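Local coordinates for ABC-type branched-chain amino acid transport systems periplasmic component-like protein (Thermomonospora curvata, PDB 4N03), which probably binds fatty acids outside the membrane as the substrate-binding component of an ABC transporter, within the leucine-binding protein family, at residues Gln57-Glu62 against Lys292-Ala297; Ile92-Asn97 against Lys116-Ser121; Lys123-Pro128 against Gly338-His343; Ala134-Lys139 against Asp363-Arg368; Ser323-Ala328 against Lys332-Glu337. One frame throughout, in Å; residues are numbered along the deposited sequence. Where two conformers were deposited one is given.

Interaction 1: residues Gln57-Glu62 against Lys292-Ala297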
# COMPACT_ATOMS: atom_id res chain seq x y z
N GLN A 57 0.30 4.33 -12.69
CA GLN A 57 1.39 3.58 -13.34
C GLN A 57 1.35 3.84 -14.86
O GLN A 57 2.40 4.08 -15.44
CB GLN A 57 1.26 2.08 -13.07
CG GLN A 57 1.56 1.69 -11.62
CD GLN A 57 2.53 0.56 -11.48
OE1 GLN A 57 2.83 -0.18 -12.40
NE2 GLN A 57 3.01 0.37 -10.24
N GLN A 58 0.17 3.75 -15.46
CA GLN A 58 0.07 3.97 -16.91
C GLN A 58 0.53 5.43 -17.26
O GLN A 58 1.19 5.65 -18.30
CB GLN A 58 -1.33 3.58 -17.49
CG GLN A 58 -1.87 2.12 -17.32
CD GLN A 58 -1.27 0.97 -18.20
OE1 GLN A 58 -0.63 1.20 -19.22
NE2 GLN A 58 -1.51 -0.28 -17.78
N LEU A 59 0.22 6.40 -16.43
CA LEU A 59 0.68 7.75 -16.64
C LEU A 59 2.19 7.83 -16.67
O LEU A 59 2.79 8.42 -17.60
CB LEU A 59 0.14 8.66 -15.53
CG LEU A 59 0.61 10.12 -15.61
CD1 LEU A 59 0.18 10.88 -16.83
CD2 LEU A 59 0.18 10.85 -14.35
N TYR A 60 2.83 7.21 -15.68
CA TYR A 60 4.28 7.19 -15.62
C TYR A 60 4.87 6.53 -16.90
O TYR A 60 5.79 7.05 -17.53
CB TYR A 60 4.76 6.43 -14.35
CG TYR A 60 6.18 6.76 -13.96
CD1 TYR A 60 7.27 6.21 -14.64
CD2 TYR A 60 6.46 7.64 -12.93
CE1 TYR A 60 8.58 6.56 -14.30
CE2 TYR A 60 7.73 8.01 -12.60
CZ TYR A 60 8.80 7.44 -13.27
OH TYR A 60 10.06 7.84 -12.93
N TYR A 61 4.36 5.35 -17.27
CA TYR A 61 4.91 4.62 -18.40
C TYR A 61 4.68 5.42 -19.69
O TYR A 61 5.55 5.41 -20.55
CB TYR A 61 4.33 3.22 -18.53
CG TYR A 61 4.54 2.35 -17.30
CD1 TYR A 61 5.72 2.41 -16.57
CD2 TYR A 61 3.54 1.55 -16.83
CE1 TYR A 61 5.90 1.66 -15.43
CE2 TYR A 61 3.73 0.77 -15.67
CZ TYR A 61 4.90 0.85 -14.97
OH TYR A 61 5.13 0.16 -13.80
N GLU A 62 3.54 6.07 -19.84
CA GLU A 62 3.32 6.94 -21.01
C GLU A 62 4.38 8.05 -21.05
O GLU A 62 4.89 8.39 -22.15
CB GLU A 62 1.90 7.52 -20.98
CG GLU A 62 1.64 8.64 -21.98
CD GLU A 62 0.28 9.32 -21.74
OE1 GLU A 62 -0.73 8.80 -22.27
OE2 GLU A 62 0.24 10.36 -21.02
N LYS A 292 2.84 17.92 -6.17
CA LYS A 292 2.11 18.95 -6.94
C LYS A 292 2.15 18.67 -8.45
O LYS A 292 1.14 18.75 -9.16
CB LYS A 292 2.69 20.32 -6.58
CG LYS A 292 2.40 20.77 -5.17
CD LYS A 292 3.07 22.08 -4.78
CE LYS A 292 3.05 22.30 -3.28
NZ LYS A 292 1.67 22.47 -2.74
N LYS A 293 3.32 18.32 -8.94
CA LYS A 293 3.48 17.96 -10.35
C LYS A 293 2.63 16.76 -10.75
O LYS A 293 2.00 16.72 -11.82
CB LYS A 293 4.95 17.76 -10.66
CG LYS A 293 5.31 17.42 -12.10
CD LYS A 293 6.83 17.25 -12.24
CE LYS A 293 7.23 17.26 -13.70
NZ LYS A 293 8.72 17.23 -13.86
N LEU A 294 2.62 15.74 -9.88
CA LEU A 294 1.81 14.55 -10.11
C LEU A 294 0.32 14.89 -10.12
O LEU A 294 -0.44 14.40 -10.93
CB LEU A 294 2.17 13.50 -9.07
CG LEU A 294 1.27 12.26 -9.05
CD1 LEU A 294 1.26 11.56 -10.40
CD2 LEU A 294 1.75 11.30 -7.97
N ALA A 295 -0.11 15.70 -9.17
CA ALA A 295 -1.50 16.08 -9.09
C ALA A 295 -1.94 16.72 -10.41
O ALA A 295 -2.99 16.40 -10.93
CB ALA A 295 -1.74 17.02 -7.92
N GLU A 296 -1.10 17.60 -10.93
CA GLU A 296 -1.42 18.28 -12.17
C GLU A 296 -1.41 17.36 -13.37
O GLU A 296 -2.34 17.33 -14.19
CB GLU A 296 -0.45 19.47 -12.39
CG GLU A 296 -0.75 20.59 -11.40
CD GLU A 296 0.33 21.66 -11.25
OE1 GLU A 296 1.40 21.56 -11.88
OE2 GLU A 296 0.07 22.62 -10.46
N ALA A 297 -0.37 16.51 -13.41
CA ALA A 297 -0.28 15.58 -14.53
C ALA A 297 -1.42 14.56 -14.57
O ALA A 297 -2.00 14.22 -15.62
CB ALA A 297 1.06 14.92 -14.57
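Leu59 reaches over the turn of Lys292-Ala297 that carries Leu294 and Ala297, and its CD2 methyl does most of the touching. That methyl sits 4.0 Å from Ala297 C and 4.2 Å from Ala297 CB, so it rests on the backbone as much as on the side chain. On the Leu294 side, Leu59 CD2 lies 4.2 Å from Leu294 CD1, the branch of that leucine that comes nearest, while Leu59 CD1 is directed toward the carbonyl oxygen of Ala297. With CG trans to its own amide nitrogen (chi1 178°), Leu59 extends straight across to the second helix. Leu294 has the same first torsion, but its CB starts off to the side and only its end approaches. No hydrogen bond joins the two segments. Helix 47-66, which holds Leu59, is the connection between the parallel neighbours 33-40 and 74-81, a beta-alpha-beta crossover of the four-stranded sheet in one lobe of this periplasmic binding protein; helix 289-301 lies outside it, on the flank away from the sheet. Facing the sheet, Tyr61 OH donates to Gln57 OE1 across 2.7 Å, arriving 57° out of the amide's carbonyl plane, and Gln57 NE2 is bonded in turn to Pro104 O. Tyr60 meets Tyr315 edge-to-face on helix 309-330, whose Tyr315 also touches Leu294.

Interaction 2: residues Ile92-Asn97 against Lys116-Ser121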
# COMPACT_ATOMS: atom_id res chain seq x y z
N ILE A 92 -4.38 -15.49 -12.60
CA ILE A 92 -3.81 -14.36 -13.34
C ILE A 92 -2.30 -14.47 -13.40
O ILE A 92 -1.71 -14.32 -14.43
CB ILE A 92 -4.22 -13.02 -12.74
CG1 ILE A 92 -5.68 -12.75 -13.13
CG2 ILE A 92 -3.30 -11.89 -13.20
CD1 ILE A 92 -6.39 -11.70 -12.31
N TYR A 93 -1.67 -14.80 -12.26
CA TYR A 93 -0.23 -14.93 -12.24
C TYR A 93 0.20 -15.95 -13.30
O TYR A 93 1.14 -15.72 -14.05
CB TYR A 93 0.28 -15.31 -10.84
CG TYR A 93 1.78 -15.40 -10.79
CD1 TYR A 93 2.43 -16.58 -11.10
CD2 TYR A 93 2.55 -14.28 -10.56
CE1 TYR A 93 3.82 -16.65 -11.13
CE2 TYR A 93 3.94 -14.35 -10.58
CZ TYR A 93 4.56 -15.54 -10.86
OH TYR A 93 5.93 -15.57 -10.90
N THR A 94 -0.47 -17.07 -13.36
CA THR A 94 -0.03 -18.12 -14.28
C THR A 94 -0.27 -17.71 -15.74
O THR A 94 0.43 -18.20 -16.63
CB THR A 94 -0.69 -19.44 -13.99
OG1 THR A 94 -2.06 -19.30 -14.20
CG2 THR A 94 -0.51 -19.88 -12.59
N GLU A 95 -1.22 -16.80 -15.98
CA GLU A 95 -1.46 -16.26 -17.33
C GLU A 95 -0.44 -15.21 -17.75
O GLU A 95 -0.28 -14.90 -18.95
CB GLU A 95 -2.80 -15.57 -17.37
CG GLU A 95 -4.04 -16.41 -17.21
CD GLU A 95 -5.28 -15.53 -17.32
OE1 GLU A 95 -5.79 -15.02 -16.28
OE2 GLU A 95 -5.70 -15.27 -18.47
N LEU A 96 0.22 -14.60 -16.77
CA LEU A 96 1.15 -13.54 -17.08
C LEU A 96 2.58 -14.00 -17.00
O LEU A 96 3.42 -13.37 -17.62
CB LEU A 96 1.03 -12.41 -16.05
CG LEU A 96 -0.25 -11.61 -16.05
CD1 LEU A 96 -0.20 -10.66 -14.86
CD2 LEU A 96 -0.38 -10.86 -17.35
N ASN A 97 2.91 -15.04 -16.21
CA ASN A 97 4.29 -15.16 -15.72
C ASN A 97 5.31 -15.47 -16.78
O ASN A 97 6.47 -15.17 -16.63
CB ASN A 97 4.42 -16.12 -14.53
CG ASN A 97 4.14 -17.57 -14.89
OD1 ASN A 97 3.29 -17.86 -15.72
ND2 ASN A 97 4.83 -18.50 -14.21
N LYS A 116 3.68 -16.39 -3.77
CA LYS A 116 5.03 -16.10 -3.29
C LYS A 116 6.03 -17.17 -3.74
O LYS A 116 7.13 -16.89 -4.17
CB LYS A 116 4.99 -15.86 -1.79
CG LYS A 116 6.26 -15.36 -1.21
CD LYS A 116 6.05 -15.07 0.27
CE LYS A 116 7.34 -14.59 0.88
NZ LYS A 116 8.24 -15.75 1.11
N GLN A 117 5.65 -18.45 -3.61
CA GLN A 117 6.56 -19.50 -4.04
C GLN A 117 6.86 -19.44 -5.54
O GLN A 117 7.99 -19.65 -5.97
CB GLN A 117 6.00 -20.89 -3.70
CG GLN A 117 6.12 -21.31 -2.29
CD GLN A 117 5.67 -22.75 -2.07
OE1 GLN A 117 4.50 -23.01 -2.02
NE2 GLN A 117 6.62 -23.66 -1.95
N ARG A 118 5.83 -19.17 -6.33
CA ARG A 118 6.05 -19.05 -7.76
C ARG A 118 6.92 -17.82 -8.13
O ARG A 118 7.78 -17.89 -8.99
CB ARG A 118 4.72 -18.92 -8.48
CG ARG A 118 3.92 -20.20 -8.52
CD ARG A 118 2.62 -19.92 -9.25
NE ARG A 118 1.71 -21.04 -9.24
CZ ARG A 118 0.85 -21.31 -8.27
NH1 ARG A 118 0.80 -20.54 -7.17
NH2 ARG A 118 0.03 -22.37 -8.40
N ILE A 119 6.69 -16.72 -7.43
CA ILE A 119 7.49 -15.51 -7.63
C ILE A 119 8.94 -15.82 -7.41
O ILE A 119 9.83 -15.44 -8.18
CB ILE A 119 6.99 -14.38 -6.71
CG1 ILE A 119 5.73 -13.75 -7.30
CG2 ILE A 119 8.05 -13.31 -6.50
CD1 ILE A 119 5.01 -12.85 -6.31
N GLU A 120 9.21 -16.59 -6.33
CA GLU A 120 10.59 -16.91 -6.00
C GLU A 120 11.22 -17.82 -7.09
O GLU A 120 12.34 -17.58 -7.55
CB GLU A 120 10.68 -17.59 -4.65
CG GLU A 120 12.11 -17.77 -4.16
CD GLU A 120 12.70 -16.45 -3.61
OE1 GLU A 120 11.93 -15.61 -3.04
OE2 GLU A 120 13.91 -16.24 -3.71
N SER A 121 10.45 -18.82 -7.52
CA SER A 121 10.93 -19.75 -8.52
C SER A 121 11.18 -19.06 -9.84
O SER A 121 12.13 -19.34 -10.56
CB SER A 121 9.93 -20.88 -8.69
OG SER A 121 10.39 -21.83 -9.63
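Tyr93 projects from helix 86-96 into the angle between Arg118 and Ile119, and these three residues account for most of the buried surface. Its ring meets the aliphatic start of Arg118, with Tyr93 CE1 3.6 Å from Arg118 CB. On the other side of the ring, Tyr93 CE2 lies 3.8 Å from Ile119 CG1. CG opposite the backbone nitrogen (chi1 -178°) carries the tyrosine ring outward to helix 109-122, and its hydroxyl comes within 3.6 Å of Ile119 CA. The segments 92-96 and 116-121 run nearly parallel (17°), their axes approaching to 11.4 Å, as expected where consecutive helices lie on one side of a Rossmann-like parallel sheet: one leads from strand 74-81 to 103-107, the next from 103-107 to 126-129. At that spacing a long side chain has to bridge the groove. Beyond the ring, Tyr93 OH and Asn97 ND2 both bond to Asp122 OD2. Replacing Tyr93 with alanine would probably open a gap between the helices beside Arg118 and Ile119 and leave Asp122 with one partner fewer. Next along the helix, Thr94 OG1 bonds back to Ser91 O.

Interaction 3: residues Lys123-Pro128 against Gly338-His343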
# COMPACT_ATOMS: atom_id res chain seq x y z
N LYS A 123 11.80 -15.85 -10.27
CA LYS A 123 12.62 -14.66 -10.08
C LYS A 123 11.89 -13.39 -10.54
O LYS A 123 12.48 -12.48 -11.13
CB LYS A 123 13.98 -14.81 -10.79
CG LYS A 123 14.78 -16.01 -10.30
CD LYS A 123 16.12 -16.12 -11.00
CE LYS A 123 17.13 -16.96 -10.24
NZ LYS A 123 16.67 -18.27 -9.73
N MSE A 124 10.62 -13.30 -10.21
CA MSE A 124 9.74 -12.23 -10.71
C MSE A 124 9.79 -11.05 -9.79
O MSE A 124 9.25 -11.09 -8.69
CB MSE A 124 8.31 -12.78 -10.75
CG MSE A 124 7.29 -11.77 -11.35
SE MSE A 124 7.52 -11.51 -13.25
CE MSE A 124 6.33 -13.02 -13.76
N PHE A 125 10.40 -9.94 -10.25
CA PHE A 125 10.38 -8.73 -9.46
C PHE A 125 8.98 -8.24 -9.32
O PHE A 125 8.32 -7.98 -10.34
CB PHE A 125 11.29 -7.66 -10.12
CG PHE A 125 11.36 -6.34 -9.41
CD1 PHE A 125 11.28 -6.25 -8.02
CD2 PHE A 125 11.52 -5.16 -10.14
CE1 PHE A 125 11.35 -5.03 -7.39
CE2 PHE A 125 11.63 -3.96 -9.47
CZ PHE A 125 11.51 -3.87 -8.12
N THR A 126 8.47 -8.12 -8.11
CA THR A 126 7.11 -7.81 -7.79
C THR A 126 7.07 -6.67 -6.81
O THR A 126 7.74 -6.77 -5.77
CB THR A 126 6.42 -9.07 -7.24
OG1 THR A 126 6.51 -10.14 -8.16
CG2 THR A 126 4.99 -8.82 -6.94
N ILE A 127 6.27 -5.63 -7.10
CA ILE A 127 6.07 -4.54 -6.20
C ILE A 127 4.63 -4.54 -5.74
O ILE A 127 3.72 -4.07 -6.48
CB ILE A 127 6.43 -3.17 -6.80
CG1 ILE A 127 7.80 -3.16 -7.44
CG2 ILE A 127 6.27 -2.07 -5.76
CD1 ILE A 127 8.11 -1.93 -8.27
N PRO A 128 4.35 -5.11 -4.57
CA PRO A 128 2.96 -5.13 -4.11
C PRO A 128 2.42 -3.77 -3.67
O PRO A 128 3.17 -2.90 -3.26
CB PRO A 128 3.01 -6.06 -2.88
CG PRO A 128 4.30 -6.78 -2.97
CD PRO A 128 5.22 -5.83 -3.64
N GLY A 338 19.16 -9.41 -14.06
CA GLY A 338 19.67 -8.06 -14.26
C GLY A 338 18.77 -7.03 -13.58
O GLY A 338 19.23 -6.09 -12.94
N LEU A 339 17.48 -7.25 -13.69
CA LEU A 339 16.54 -6.29 -13.15
C LEU A 339 16.55 -6.25 -11.64
O LEU A 339 16.56 -5.20 -11.02
CB LEU A 339 15.14 -6.58 -13.67
CG LEU A 339 14.08 -5.54 -13.28
CD1 LEU A 339 14.39 -4.18 -13.89
CD2 LEU A 339 12.71 -5.99 -13.77
N ILE A 340 16.53 -7.42 -10.99
CA ILE A 340 16.50 -7.45 -9.54
C ILE A 340 17.80 -6.92 -8.97
O ILE A 340 17.79 -6.22 -7.97
CB ILE A 340 16.10 -8.82 -8.97
CG1 ILE A 340 15.64 -8.67 -7.51
CG2 ILE A 340 17.22 -9.82 -9.09
CD1 ILE A 340 14.40 -7.83 -7.34
N ASN A 341 18.91 -7.24 -9.62
CA ASN A 341 20.19 -6.75 -9.10
C ASN A 341 20.27 -5.22 -9.24
O ASN A 341 20.77 -4.55 -8.37
CB ASN A 341 21.32 -7.47 -9.82
CG ASN A 341 21.48 -8.91 -9.35
OD1 ASN A 341 20.93 -9.30 -8.34
ND2 ASN A 341 22.16 -9.66 -10.14
N ALA A 342 19.73 -4.66 -10.33
CA ALA A 342 19.64 -3.21 -10.50
C ALA A 342 18.78 -2.61 -9.39
O ALA A 342 19.17 -1.64 -8.76
CB ALA A 342 19.07 -2.85 -11.87
N HIS A 343 17.62 -3.21 -9.13
CA HIS A 343 16.76 -2.70 -8.07
C HIS A 343 17.46 -2.72 -6.69
O HIS A 343 17.47 -1.76 -5.94
CB HIS A 343 15.47 -3.53 -7.99
CG HIS A 343 14.61 -3.11 -6.85
ND1 HIS A 343 14.08 -1.85 -6.72
CD2 HIS A 343 14.30 -3.78 -5.71
CE1 HIS A 343 13.42 -1.77 -5.58
NE2 HIS A 343 13.54 -2.94 -4.94
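Phe125 lies against one flank of helix 336-343, meeting Ile340, Leu339 and His343 in turn, so that each level of the side chain has its own partner. At the root, Phe125 CB is 4.2 Å from Ile340 CD1. The same methyl stays with the ring's beginning and comes closest at Phe125 CD1, 3.6 Å from Ile340 CD1. On the other flank Leu339 takes over: its CD2 lies near the plane of the ring, at the edge, 3.9 Å from Phe125 CD2. Farther out, Phe125 CE1 nears His343 CD2 (3.6 Å), while Phe125 CE2 reaches CB and CG of the same histidine. At the tip, Phe125 CZ stands over the centre of the imidazole, 3.4 Å from His343 CG. The two rings are inclined at 34° with centroids 4.5 Å apart, an oblique meeting that is neither a parallel stack nor a T-shape. CG trans to the backbone nitrogen (chi1 -180°) lays the phenyl group alongside the helix, up to His343. Strand 126-129 is an outer one of the four-stranded sheet, so Phe125 joins the sheet's margin to the helix that follows helix 309-330. No hydrogen bond crosses the contact: it is held by methyl and ring surfaces. The imidazole's polarity is dealt with outside it, His343 NE2 bonding to Gln142 OE1; that bond probably limits rotation of the imidazole, whose face meets Phe125.

Interaction 4: residues Ala134-Lys139 against Asp363-Arg368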
# COMPACT_ATOMS: atom_id res chain seq x y z
N ALA A 134 4.37 -10.77 5.87
CA ALA A 134 4.44 -12.03 5.20
C ALA A 134 5.12 -11.95 3.85
O ALA A 134 5.47 -12.97 3.28
CB ALA A 134 3.07 -12.66 5.11
N LEU A 135 5.30 -10.74 3.31
CA LEU A 135 5.96 -10.51 2.03
C LEU A 135 7.41 -10.07 2.16
O LEU A 135 8.07 -9.94 1.14
CB LEU A 135 5.15 -9.55 1.15
CG LEU A 135 3.75 -10.07 0.81
CD1 LEU A 135 2.96 -9.02 0.09
CD2 LEU A 135 3.77 -11.40 0.04
N LEU A 136 7.89 -9.85 3.39
CA LEU A 136 9.31 -9.66 3.61
C LEU A 136 10.03 -10.98 3.43
O LEU A 136 9.41 -12.06 3.46
CB LEU A 136 9.58 -9.10 5.01
CG LEU A 136 9.07 -7.67 5.26
CD1 LEU A 136 9.39 -7.32 6.70
CD2 LEU A 136 9.71 -6.66 4.30
N GLY A 137 11.33 -10.90 3.25
CA GLY A 137 12.17 -12.11 3.15
C GLY A 137 12.30 -12.68 1.78
O GLY A 137 12.84 -13.77 1.60
N SER A 138 11.85 -11.96 0.76
CA SER A 138 12.04 -12.42 -0.63
C SER A 138 12.82 -11.43 -1.41
O SER A 138 12.39 -10.26 -1.55
CB SER A 138 10.73 -12.59 -1.35
OG SER A 138 11.07 -12.81 -2.74
N LYS A 139 13.93 -11.83 -2.02
CA LYS A 139 14.74 -10.93 -2.84
C LYS A 139 13.88 -10.27 -3.91
O LYS A 139 14.16 -9.13 -4.27
CB LYS A 139 15.93 -11.67 -3.52
CG LYS A 139 16.99 -10.77 -4.17
CD LYS A 139 18.09 -11.53 -4.93
CE LYS A 139 18.94 -10.58 -5.76
NZ LYS A 139 20.03 -11.29 -6.47
N ASP A 363 14.88 -8.01 4.77
CA ASP A 363 14.66 -8.72 6.02
C ASP A 363 14.09 -7.81 7.08
O ASP A 363 14.12 -8.17 8.28
CB ASP A 363 15.96 -9.35 6.53
CG ASP A 363 17.01 -8.35 6.85
OD1 ASP A 363 17.26 -7.42 6.05
OD2 ASP A 363 17.63 -8.46 7.92
N LYS A 364 13.60 -6.65 6.68
CA LYS A 364 13.04 -5.63 7.58
C LYS A 364 12.36 -4.59 6.68
O LYS A 364 12.62 -4.60 5.48
CB LYS A 364 14.17 -5.00 8.42
CG LYS A 364 15.29 -4.39 7.61
CD LYS A 364 16.61 -4.22 8.39
CE LYS A 364 17.81 -4.43 7.44
NZ LYS A 364 19.27 -4.30 7.82
N PRO A 365 11.56 -3.72 7.26
CA PRO A 365 10.85 -2.77 6.38
C PRO A 365 11.81 -1.77 5.74
O PRO A 365 12.82 -1.39 6.31
CB PRO A 365 9.91 -2.07 7.36
CG PRO A 365 9.70 -3.09 8.46
CD PRO A 365 11.05 -3.68 8.63
N ALA A 366 11.42 -1.30 4.55
CA ALA A 366 12.16 -0.33 3.77
C ALA A 366 12.26 1.04 4.45
O ALA A 366 13.18 1.78 4.15
CB ALA A 366 11.52 -0.19 2.43
N THR A 367 11.34 1.34 5.33
CA THR A 367 11.35 2.46 6.25
C THR A 367 10.46 2.11 7.45
O THR A 367 9.62 1.22 7.33
CB THR A 367 10.91 3.77 5.57
OG1 THR A 367 10.90 4.80 6.53
CG2 THR A 367 9.52 3.66 4.96
N ARG A 368 10.61 2.82 8.53
CA ARG A 368 9.73 2.71 9.71
C ARG A 368 9.03 4.00 10.06
O ARG A 368 8.52 4.14 11.16
CB ARG A 368 10.45 2.09 10.93
CG ARG A 368 10.97 0.73 10.64
CD ARG A 368 11.44 0.04 11.91
NE ARG A 368 12.16 -1.16 11.57
CZ ARG A 368 12.39 -2.17 12.45
NH1 ARG A 368 11.81 -2.17 13.63
NH2 ARG A 368 13.10 -3.16 12.03
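Leu136 spreads its two methyls over the backbone of Lys364 and the start of Pro365. Leu136 CD2 is nearest to Lys364 O at 3.8 Å, and Leu136 CD1 lies 4.0 Å from Lys364 C. The second methyl reaches on to the proline, where Leu136 CD1 approaches Pro365 CD at 4.4 Å, a looser touch. Since CG stands opposite the carbonyl carbon (chi1 -66°) and the chain continues extended, the fork points squarely at the facing loop, where the CB atoms of Asp363, Lys364 and Pro365 point away; the leucine therefore packs mainly against backbone atoms. Shortening Leu136 to alanine is likely to uncover the Lys364-Pro365 peptide and open a gap between the loops. Both loops lie on connections between the lobes of the periplasmic binding protein: residues Ala134-Lys139 follow strand 126-129 of one sheet on the way to helix 148-161, and Asp363-Arg368 lead from helix 336-343 to strand 370-375 of the other sheet. Such crossovers form the hinge in this family. Next to Leu136, Gly137 has positive phi (88°), a conformation that suits glycine, and its backbone is hydrogen-bonded to Phe362. On the far side, Tyr361 holds the second loop twice, its OH bonding to Pro365 O and its ring meeting Lys364 in a cation-pi contact. Ser138 OG, behind Leu136, bonds to Glu120 OE1.

Interaction 5: residues Ser323-Ala328 against Lys332-Glu337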
# COMPACT_ATOMS: atom_id res chain seq x y z
N SER A 323 13.39 2.97 -12.72
CA SER A 323 14.76 3.19 -12.27
C SER A 323 15.58 1.89 -12.44
O SER A 323 16.71 1.90 -12.92
CB SER A 323 14.79 3.63 -10.80
OG SER A 323 14.35 4.98 -10.68
N ALA A 324 15.00 0.76 -12.04
CA ALA A 324 15.67 -0.53 -12.14
C ALA A 324 15.86 -0.92 -13.59
O ALA A 324 16.93 -1.38 -13.97
CB ALA A 324 14.91 -1.62 -11.38
N LEU A 325 14.85 -0.67 -14.44
CA LEU A 325 14.98 -1.01 -15.84
C LEU A 325 16.10 -0.21 -16.52
O LEU A 325 16.84 -0.74 -17.32
CB LEU A 325 13.66 -0.77 -16.59
CG LEU A 325 12.50 -1.74 -16.31
CD1 LEU A 325 11.19 -1.16 -16.79
CD2 LEU A 325 12.78 -3.08 -16.98
N GLU A 326 16.20 1.06 -16.17
CA GLU A 326 17.24 1.91 -16.75
C GLU A 326 18.64 1.44 -16.34
O GLU A 326 19.56 1.42 -17.19
CB GLU A 326 17.01 3.35 -16.34
CG GLU A 326 15.83 3.99 -17.03
CD GLU A 326 15.53 5.39 -16.51
OE1 GLU A 326 15.98 5.72 -15.40
OE2 GLU A 326 14.86 6.15 -17.23
N LYS A 327 18.83 1.04 -15.09
CA LYS A 327 20.14 0.55 -14.64
C LYS A 327 20.43 -0.79 -15.31
O LYS A 327 21.56 -1.07 -15.75
CB LYS A 327 20.17 0.42 -13.12
CG LYS A 327 20.34 1.69 -12.29
CD LYS A 327 20.33 1.32 -10.80
CE LYS A 327 20.12 2.50 -9.87
NZ LYS A 327 18.68 2.82 -9.74
N ALA A 328 19.43 -1.67 -15.39
CA ALA A 328 19.62 -2.95 -16.06
C ALA A 328 19.97 -2.80 -17.53
O ALA A 328 20.82 -3.50 -18.06
CB ALA A 328 18.40 -3.81 -15.85
N LYS A 332 23.27 -3.73 -20.06
CA LYS A 332 22.91 -4.58 -21.17
C LYS A 332 22.25 -5.89 -20.76
O LYS A 332 22.47 -6.95 -21.36
CB LYS A 332 24.11 -4.79 -22.09
CG LYS A 332 24.56 -3.48 -22.71
CD LYS A 332 25.23 -3.73 -24.05
CE LYS A 332 25.68 -2.43 -24.65
NZ LYS A 332 24.55 -1.58 -25.13
N ASP A 333 21.37 -5.77 -19.76
CA ASP A 333 20.84 -6.96 -19.10
C ASP A 333 19.42 -6.81 -18.63
O ASP A 333 19.14 -6.65 -17.43
CB ASP A 333 21.78 -7.34 -17.94
CG ASP A 333 21.52 -8.70 -17.35
OD1 ASP A 333 20.76 -9.50 -17.93
OD2 ASP A 333 22.11 -8.98 -16.30
N LEU A 334 18.48 -6.85 -19.59
CA LEU A 334 17.05 -6.82 -19.29
C LEU A 334 16.51 -8.23 -19.09
O LEU A 334 15.52 -8.64 -19.68
CB LEU A 334 16.27 -6.05 -20.37
CG LEU A 334 16.49 -4.54 -20.47
CD1 LEU A 334 15.76 -3.97 -21.68
CD2 LEU A 334 15.97 -3.88 -19.22
N THR A 335 17.15 -8.95 -18.18
CA THR A 335 16.72 -10.25 -17.68
C THR A 335 16.21 -10.06 -16.29
O THR A 335 16.37 -9.02 -15.67
CB THR A 335 17.88 -11.24 -17.70
OG1 THR A 335 18.88 -10.80 -16.77
CG2 THR A 335 18.45 -11.39 -19.10
N ARG A 336 15.58 -11.11 -15.77
CA ARG A 336 15.09 -11.03 -14.41
C ARG A 336 16.22 -10.88 -13.38
O ARG A 336 16.11 -10.09 -12.47
CB ARG A 336 14.21 -12.22 -14.10
CG ARG A 336 12.90 -12.06 -14.88
CD ARG A 336 11.87 -13.02 -14.41
NE ARG A 336 10.64 -12.84 -15.15
CZ ARG A 336 9.81 -13.83 -15.38
NH1 ARG A 336 10.05 -15.05 -14.88
NH2 ARG A 336 8.73 -13.63 -16.13
N GLU A 337 17.36 -11.54 -13.61
CA GLU A 337 18.53 -11.37 -12.75
C GLU A 337 19.07 -9.93 -12.83
O GLU A 337 19.35 -9.25 -11.84
CB GLU A 337 19.61 -12.38 -13.14
CG GLU A 337 20.93 -12.27 -12.39
CD GLU A 337 21.95 -13.30 -12.84
OE1 GLU A 337 22.93 -12.89 -13.50
OE2 GLU A 337 21.78 -14.50 -12.55
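The carbonyl of Ala328 and the carboxylate of Asp333 are the flat groups here. Asp333 N donates to Ala328 O at 2.9 Å with an N-H...O angle of 151°, coming in tilted 32° from the carbonyl plane. At the carboxylate, Thr335 OG1 donates to Asp333 OD1 over 2.6 Å from above the plane, 39° out of it. The same hydroxyl caps Gly338 N, so Thr335 serves as N-cap of helix 336-343 while gripping Asp333. The Asp333 N bond to Ala328 O, with Lys332 at positive phi and its N bonded to Cys329 O, makes a Schellman motif that closes helix 309-330; Cys329 is itself tied to Cys71 by a disulfide. Beyond the turn, Leu334 folds back on the helix as the centre of an inverse gamma turn. Its CD2 methyl lies 3.8 Å from Leu325 O and 4.0 Å from Leu325 CD2, the two leucines crossing at about a right angle, and it also reaches Ala328 CB at 4.2 Å. Strand 333-334 runs parallel to strand 24-25 near the amino terminus, with Leu334 touching Val23. Arg336, first in the new helix, bonds to the carbonyl oxygens of Val100, Leu101, Asn97 and Asp122.

Interactions 2, 3 and 5 form one connected patch in the lobe with the four-stranded sheet. Ile119 O and Met124 N, 3.0 Å apart, probably bond interaction 2 to interaction 3, and Asn97 O with Arg336 NH2, at 2.8 Å, ties interaction 2 to interaction 5. Interactions 3 and 5 share helix 336-343, their centres about 9 Å apart. Lys139 NZ lies 2.9 Å from Asn341 OD1, linking interaction 3 with the hinge loops of interaction 4. Interaction 1 stands apart, its nearest atoms about 6 Å from interactions 3 and 5. The bound palmitic acid is about 11 Å from the side chains of Leu294 and Pro365 and about 12 Å from that of His343.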